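Local coordinates for signal transduction histidine-protein kinase/phosphatase mprB (Mycobacterium hassiacum, PDB 6BLK) that probably autophosphorylates on a histidine with ATP as sensor kinase of a two-component system, this chain being its ATP-binding catalytic domain, at residues Pro89-Phe103 / Ser106-Ala120. Sequence-based numbering, arbitrary orientation.
Sequences PGIPPQERHLVFERF and SASARSMPGSGLGLA. With ATP (adenosine-5'-triphosphate), chain E.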
loop_
_atom_site.group_PDB
_atom_site.type_symbol
_atom_site.label_atom_id
_atom_site.label_comp_id
_atom_site.label_asym_id
_atom_site.label_seq_id
_atom_site.Cartn_x
_atom_site.Cartn_y
_atom_site.Cartn_z
ATOM N N PRO A 89 -9.541 2.236 -11.709
ATOM C CA PRO A 89 -10.962 1.879 -11.705
ATOM C C PRO A 89 -11.545 1.597 -10.339
ATOM O O PRO A 89 -12.779 1.618 -10.192
ATOM C CB PRO A 89 -10.999 0.614 -12.571
ATOM C CG PRO A 89 -9.642 0.038 -12.393
ATOM C CD PRO A 89 -8.723 1.202 -12.363
ATOM N N GLY A 90 -10.717 1.321 -9.343
ATOM C CA GLY A 90 -11.214 0.926 -8.048
ATOM C C GLY A 90 -11.607 -0.540 -8.024
ATOM O O GLY A 90 -11.864 -1.167 -9.044
ATOM N N ILE A 91 -11.646 -1.090 -6.823
ATOM C CA ILE A 91 -12.082 -2.470 -6.604
ATOM C C ILE A 91 -13.487 -2.416 -6.014
ATOM O O ILE A 91 -13.669 -1.827 -4.941
ATOM C CB ILE A 91 -11.118 -3.228 -5.680
ATOM C CG1 ILE A 91 -9.760 -3.391 -6.385
ATOM C CG2 ILE A 91 -11.710 -4.598 -5.294
ATOM C CD1 ILE A 91 -8.637 -3.916 -5.501
ATOM N N PRO A 92 -14.493 -2.995 -6.672
ATOM C CA PRO A 92 -15.883 -2.794 -6.232
ATOM C C PRO A 92 -16.177 -3.522 -4.931
ATOM O O PRO A 92 -15.454 -4.453 -4.547
ATOM C CB PRO A 92 -16.706 -3.379 -7.391
ATOM C CG PRO A 92 -15.800 -4.410 -8.000
ATOM C CD PRO A 92 -14.398 -3.882 -7.842
ATOM N N PRO A 93 -17.249 -3.136 -4.226
ATOM C CA PRO A 93 -17.490 -3.697 -2.887
ATOM C C PRO A 93 -17.533 -5.212 -2.820
ATOM O O PRO A 93 -17.020 -5.786 -1.850
ATOM C CB PRO A 93 -18.846 -3.087 -2.506
ATOM C CG PRO A 93 -18.916 -1.845 -3.296
ATOM C CD PRO A 93 -18.252 -2.114 -4.572
ATOM N N GLN A 94 -18.139 -5.877 -3.802
ATOM C CA GLN A 94 -18.362 -7.316 -3.707
ATOM C C GLN A 94 -17.065 -8.118 -3.789
ATOM O O GLN A 94 -16.993 -9.215 -3.223
ATOM C CB GLN A 94 -19.346 -7.771 -4.797
ATOM C CG GLN A 94 -18.886 -7.607 -6.246
ATOM C CD GLN A 94 -19.126 -6.199 -6.825
ATOM O OE1 GLN A 94 -19.504 -5.261 -6.106
ATOM N NE2 GLN A 94 -18.917 -6.060 -8.137
ATOM N N GLU A 95 -16.041 -7.584 -4.457
ATOM C CA GLU A 95 -14.737 -8.223 -4.584
ATOM C C GLU A 95 -13.813 -7.952 -3.404
ATOM O O GLU A 95 -12.731 -8.544 -3.347
ATOM C CB GLU A 95 -14.029 -7.740 -5.854
ATOM C CG GLU A 95 -14.705 -8.141 -7.147
ATOM C CD GLU A 95 -13.907 -7.761 -8.370
ATOM O OE1 GLU A 95 -13.032 -6.861 -8.289
ATOM O OE2 GLU A 95 -14.144 -8.383 -9.430
ATOM N N ARG A 96 -14.156 -7.031 -2.517
ATOM C CA ARG A 96 -13.165 -6.568 -1.552
ATOM C C ARG A 96 -12.758 -7.669 -0.571
ATOM O O ARG A 96 -11.748 -7.496 0.113
ATOM C CB ARG A 96 -13.656 -5.330 -0.808
ATOM C CG ARG A 96 -13.628 -4.076 -1.668
ATOM C CD ARG A 96 -14.214 -2.908 -1.014
ATOM N NE ARG A 96 -14.422 -1.887 -2.013
ATOM C CZ ARG A 96 -15.239 -0.868 -1.865
ATOM N NH1 ARG A 96 -15.926 -0.714 -0.749
ATOM N NH2 ARG A 96 -15.383 -0.020 -2.878
ATOM N N HIS A 97 -13.478 -8.804 -0.551
ATOM C CA HIS A 97 -13.153 -9.979 0.259
ATOM C C HIS A 97 -12.245 -10.987 -0.462
ATOM O O HIS A 97 -11.800 -11.966 0.158
ATOM C CB HIS A 97 -14.451 -10.695 0.686
ATOM C CG HIS A 97 -15.191 -11.315 -0.456
ATOM N ND1 HIS A 97 -14.787 -12.487 -1.064
ATOM C CD2 HIS A 97 -16.296 -10.909 -1.121
ATOM C CE1 HIS A 97 -15.617 -12.777 -2.053
ATOM N NE2 HIS A 97 -16.542 -11.835 -2.106
ATOM N N LEU A 98 -11.994 -10.820 -1.756
ATOM C CA LEU A 98 -10.962 -11.600 -2.421
ATOM C C LEU A 98 -9.637 -10.869 -2.443
ATOM O O LEU A 98 -8.599 -11.479 -2.716
ATOM C CB LEU A 98 -11.369 -11.927 -3.869
ATOM C CG LEU A 98 -12.381 -13.049 -4.150
ATOM C CD1 LEU A 98 -12.757 -13.116 -5.653
ATOM C CD2 LEU A 98 -11.822 -14.388 -3.677
ATOM N N VAL A 99 -9.649 -9.572 -2.154
ATOM C CA VAL A 99 -8.412 -8.820 -2.138
ATOM C C VAL A 99 -7.590 -9.331 -0.959
ATOM O O VAL A 99 -8.122 -9.565 0.138
ATOM C CB VAL A 99 -8.697 -7.308 -2.036
ATOM C CG1 VAL A 99 -7.397 -6.493 -1.973
ATOM C CG2 VAL A 99 -9.507 -6.843 -3.194
ATOM N N PHE A 100 -6.302 -9.505 -1.186
ATOM C CA PHE A 100 -5.303 -10.028 -0.288
ATOM C C PHE A 100 -5.272 -11.560 -0.348
ATOM O O PHE A 100 -4.379 -12.140 0.253
ATOM C CB PHE A 100 -5.461 -9.531 1.170
ATOM C CG PHE A 100 -5.589 -8.038 1.299
ATOM C CD1 PHE A 100 -4.532 -7.218 0.960
ATOM C CD2 PHE A 100 -6.773 -7.450 1.705
ATOM C CE1 PHE A 100 -4.636 -5.843 1.047
ATOM C CE2 PHE A 100 -6.884 -6.075 1.803
ATOM C CZ PHE A 100 -5.805 -5.269 1.462
ATOM N N GLU A 101 -6.159 -12.226 -1.092
ATOM C CA GLU A 101 -6.044 -13.669 -1.324
ATOM C C GLU A 101 -5.220 -13.947 -2.574
ATOM O O GLU A 101 -5.374 -13.268 -3.592
ATOM C CB GLU A 101 -7.414 -14.317 -1.484
ATOM C CG GLU A 101 -8.200 -14.457 -0.206
ATOM C CD GLU A 101 -8.066 -15.837 0.408
ATOM O OE1 GLU A 101 -8.149 -16.844 -0.340
ATOM O OE2 GLU A 101 -7.871 -15.908 1.641
ATOM N N ARG A 102 -4.382 -14.977 -2.512
ATOM C CA ARG A 102 -3.608 -15.362 -3.686
ATOM C C ARG A 102 -4.518 -15.642 -4.874
ATOM O O ARG A 102 -5.561 -16.298 -4.751
ATOM C CB ARG A 102 -2.743 -16.592 -3.404
ATOM C CG ARG A 102 -1.517 -16.271 -2.544
ATOM C CD ARG A 102 -0.656 -17.507 -2.302
ATOM N NE ARG A 102 -1.495 -18.530 -1.709
ATOM C CZ ARG A 102 -1.737 -18.629 -0.405
ATOM N NH1 ARG A 102 -1.167 -17.787 0.453
ATOM N NH2 ARG A 102 -2.558 -19.565 0.034
ATOM N N PHE A 103 -4.088 -15.131 -6.031
ATOM C CA PHE A 103 -4.660 -15.422 -7.335
ATOM C C PHE A 103 -5.973 -14.686 -7.572
ATOM O O PHE A 103 -6.705 -14.989 -8.518
ATOM C CB PHE A 103 -4.824 -16.931 -7.530
ATOM C CG PHE A 103 -3.597 -17.709 -7.141
ATOM C CD1 PHE A 103 -2.346 -17.339 -7.594
ATOM C CD2 PHE A 103 -3.693 -18.777 -6.292
ATOM C CE1 PHE A 103 -1.230 -18.041 -7.219
ATOM C CE2 PHE A 103 -2.561 -19.476 -5.877
ATOM C CZ PHE A 103 -1.338 -19.111 -6.334
ATOM N N SER A 106 -9.232 -8.807 -10.428
ATOM C CA SER A 106 -10.450 -8.017 -10.578
ATOM C C SER A 106 -10.899 -7.922 -12.040
ATOM O O SER A 106 -10.107 -7.595 -12.926
ATOM C CB SER A 106 -10.218 -6.612 -10.027
ATOM O OG SER A 106 -11.394 -5.826 -10.125
ATOM N N ALA A 107 -12.187 -8.176 -12.271
ATOM C CA ALA A 107 -12.776 -7.959 -13.588
ATOM C C ALA A 107 -12.872 -6.477 -13.944
ATOM O O ALA A 107 -13.040 -6.152 -15.128
ATOM C CB ALA A 107 -14.164 -8.593 -13.641
ATOM N N SER A 108 -12.763 -5.577 -12.948
ATOM C CA SER A 108 -12.836 -4.127 -13.183
ATOM C C SER A 108 -11.523 -3.534 -13.667
ATOM O O SER A 108 -11.513 -2.407 -14.178
ATOM C CB SER A 108 -13.246 -3.377 -11.898
ATOM O OG SER A 108 -14.553 -3.727 -11.460
ATOM N N ALA A 109 -10.422 -4.245 -13.487
ATOM C CA ALA A 109 -9.096 -3.743 -13.792
ATOM C C ALA A 109 -8.568 -4.462 -15.021
ATOM O O ALA A 109 -8.798 -5.663 -15.189
ATOM C CB ALA A 109 -8.152 -3.949 -12.603
ATOM N N ARG A 110 -7.865 -3.733 -15.880
ATOM C CA ARG A 110 -7.407 -4.344 -17.123
ATOM C C ARG A 110 -6.352 -5.407 -16.833
ATOM O O ARG A 110 -5.580 -5.307 -15.871
ATOM C CB ARG A 110 -6.884 -3.275 -18.086
ATOM C CG ARG A 110 -5.509 -2.721 -17.815
ATOM C CD ARG A 110 -5.095 -1.822 -18.987
ATOM N NE ARG A 110 -3.749 -1.279 -18.828
ATOM C CZ ARG A 110 -2.637 -1.849 -19.291
ATOM N NH1 ARG A 110 -2.689 -3.004 -19.951
ATOM N NH2 ARG A 110 -1.463 -1.253 -19.090
ATOM N N SER A 111 -6.363 -6.466 -17.635
ATOM C CA SER A 111 -5.472 -7.592 -17.396
ATOM C C SER A 111 -4.035 -7.209 -17.701
ATOM O O SER A 111 -3.730 -6.699 -18.787
ATOM C CB SER A 111 -5.888 -8.800 -18.249
ATOM O OG SER A 111 -5.080 -9.943 -17.971
ATOM N N MET A 112 -3.155 -7.482 -16.743
ATOM C CA MET A 112 -1.749 -7.150 -16.810
ATOM C C MET A 112 -0.919 -8.306 -16.299
ATOM O O MET A 112 -1.394 -9.107 -15.485
ATOM C CB MET A 112 -1.418 -5.891 -16.003
ATOM C CG MET A 112 -2.137 -4.644 -16.503
ATOM S SD MET A 112 -1.716 -3.202 -15.527
ATOM C CE MET A 112 -0.039 -2.876 -16.106
ATOM N N PRO A 113 0.314 -8.439 -16.768
ATOM C CA PRO A 113 1.175 -9.515 -16.271
ATOM C C PRO A 113 1.310 -9.425 -14.763
ATOM O O PRO A 113 1.406 -8.339 -14.198
ATOM C CB PRO A 113 2.513 -9.260 -16.973
ATOM C CG PRO A 113 2.130 -8.556 -18.239
ATOM C CD PRO A 113 0.930 -7.716 -17.897
ATOM N N GLY A 114 1.351 -10.587 -14.132
ATOM C CA GLY A 114 1.395 -10.689 -12.689
ATOM C C GLY A 114 0.494 -11.826 -12.291
ATOM O O GLY A 114 -0.604 -11.952 -12.831
ATOM N N SER A 115 0.903 -12.654 -11.329
ATOM C CA SER A 115 0.123 -13.848 -11.044
ATOM C C SER A 115 -0.675 -13.760 -9.751
ATOM O O SER A 115 -1.223 -14.771 -9.308
ATOM C CB SER A 115 1.032 -15.073 -11.038
ATOM O OG SER A 115 1.282 -15.457 -12.377
ATOM N N GLY A 116 -0.784 -12.579 -9.159
ATOM C CA GLY A 116 -1.715 -12.392 -8.056
ATOM C C GLY A 116 -1.178 -12.810 -6.714
ATOM O O GLY A 116 -1.905 -13.421 -5.931
ATOM N N LEU A 117 0.084 -12.511 -6.438
ATOM C CA LEU A 117 0.692 -12.834 -5.168
ATOM C C LEU A 117 1.048 -11.618 -4.329
ATOM O O LEU A 117 1.236 -11.777 -3.122
ATOM C CB LEU A 117 1.957 -13.659 -5.409
ATOM C CG LEU A 117 1.710 -14.973 -6.179
ATOM C CD1 LEU A 117 3.000 -15.520 -6.733
ATOM C CD2 LEU A 117 1.064 -16.005 -5.287
ATOM N N GLY A 118 1.091 -10.418 -4.920
ATOM C CA GLY A 118 1.637 -9.252 -4.233
ATOM C C GLY A 118 0.858 -8.875 -2.988
ATOM O O GLY A 118 1.446 -8.536 -1.955
ATOM N N LEU A 119 -0.461 -8.884 -3.065
ATOM C CA LEU A 119 -1.245 -8.416 -1.930
ATOM C C LEU A 119 -1.366 -9.476 -0.848
ATOM O O LEU A 119 -1.473 -9.138 0.324
ATOM C CB LEU A 119 -2.618 -7.973 -2.378
ATOM C CG LEU A 119 -2.630 -6.610 -3.083
ATOM C CD1 LEU A 119 -4.019 -6.319 -3.621
ATOM C CD2 LEU A 119 -2.213 -5.477 -2.205
ATOM N N ALA A 120 -1.346 -10.755 -1.203
ATOM C CA ALA A 120 -1.206 -11.787 -0.165
ATOM C C ALA A 120 0.061 -11.586 0.669
ATOM O O ALA A 120 0.051 -11.793 1.892
ATOM C CB ALA A 120 -1.213 -13.173 -0.809
HETATM P PG ATP E . 1.676 -9.488 -8.568
HETATM O O1G ATP E . 1.371 -8.383 -7.574
HETATM O O2G ATP E . 1.817 -10.917 -8.021
HETATM O O3G ATP E . 2.746 -9.134 -9.587
HETATM P PB ATP E . -1.030 -8.697 -9.359
HETATM O O1B ATP E . -1.964 -9.176 -10.456
HETATM O O2B ATP E . -0.520 -7.298 -9.333
HETATM O O3B ATP E . 0.318 -9.614 -9.458
HETATM P PA ATP E . -1.981 -8.298 -6.611
HETATM O O1A ATP E . -2.100 -9.312 -5.477
HETATM O O2A ATP E . -0.999 -7.165 -6.447
HETATM O O3A ATP E . -1.679 -9.192 -7.944
HETATM O "O5'" ATP E . -3.429 -7.788 -6.934
HETATM C "C5'" ATP E . -4.483 -8.708 -7.160
HETATM C "C4'" ATP E . -5.433 -8.112 -8.193
HETATM O "O4'" ATP E . -6.156 -7.065 -7.535
HETATM C "C3'" ATP E . -4.819 -7.477 -9.446
HETATM O "O3'" ATP E . -4.580 -8.444 -10.492
HETATM C "C2'" ATP E . -5.904 -6.485 -9.820
HETATM O "O2'" ATP E . -7.001 -7.125 -10.498
HETATM C "C1'" ATP E . -6.426 -6.033 -8.475
HETATM N N9 ATP E . -5.774 -4.813 -7.966
HETATM C C8 ATP E . -4.835 -4.705 -6.965
HETATM N N7 ATP E . -4.519 -3.395 -6.756
HETATM C C5 ATP E . -5.266 -2.677 -7.623
HETATM C C6 ATP E . -5.415 -1.259 -7.869
HETATM N N6 ATP E . -4.659 -0.395 -7.179
HETATM N N1 ATP E . -6.280 -0.886 -8.810
HETATM C C2 ATP E . -7.015 -1.772 -9.507
HETATM N N3 ATP E . -6.945 -3.096 -9.316
HETATM C C4 ATP E . -6.096 -3.590 -8.386
HETATM O O HOH W 1 -15.255 -6.260 -10.982
#
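Glu95 OE1 and Ser106 OG meet beside the ATP ribose, joining the loop after strand 79-85 to the start of the ATP lid. The glutamate chain runs extended beyond CG, and its OE1 accepts the Ser106 hydroxyl (OG to OE1 2.7 Å) through the syn lone pair, while OE2 takes a weak bond from Ala107 N and another from a water that also touches Ser108 OG. Ser106 OG lies anti to its own N (chi1 -178°) and accepts from Ser108 N in an ST turn, so the hydroxyl is gripped from two directions; Ser106 N, meanwhile, binds ATP O2' at 2.8 Å.

Near the alpha-phosphate the contact passes to Leu119. Its CB sits between ATP O1A and Phe100 CD1, the latter 3.9 Å away; CG stays beside the alpha-phosphate oxygens O1A and O2A. At the fork CD1 reaches ATP O5' and, at 3.8 Å, Val99 CG1, whereas CD2 turns to Phe100 CE1. Val99 CG1 also lies over the centre of one face of the Phe100 ring, whose edge meets Leu119 O in plane.

Farther along, Phe103 N gives Gly116 O a nearly straight bond (2.8 Å, 178°). The Phe103 ring directs its edge at Ser115 O and lies alongside Leu117, with CE1 3.6 Å from Leu117 CD2; Arg102 reaches the same methyl with CG and CD, and CG also meets Ala120 CB. Gly116 and Leu117 turn their backbone N-H groups to the phosphates, Leu117 N reaching O2G at 2.8 Å, and Leu119 N binds O1A where helix 118-128 begins. A glycine-rich loop whose backbone N-H groups hold the phosphates at the start of a helix, preceded by the lid loop, is characteristic of the GHKL (Bergerat) ATP-binding fold of histidine kinases.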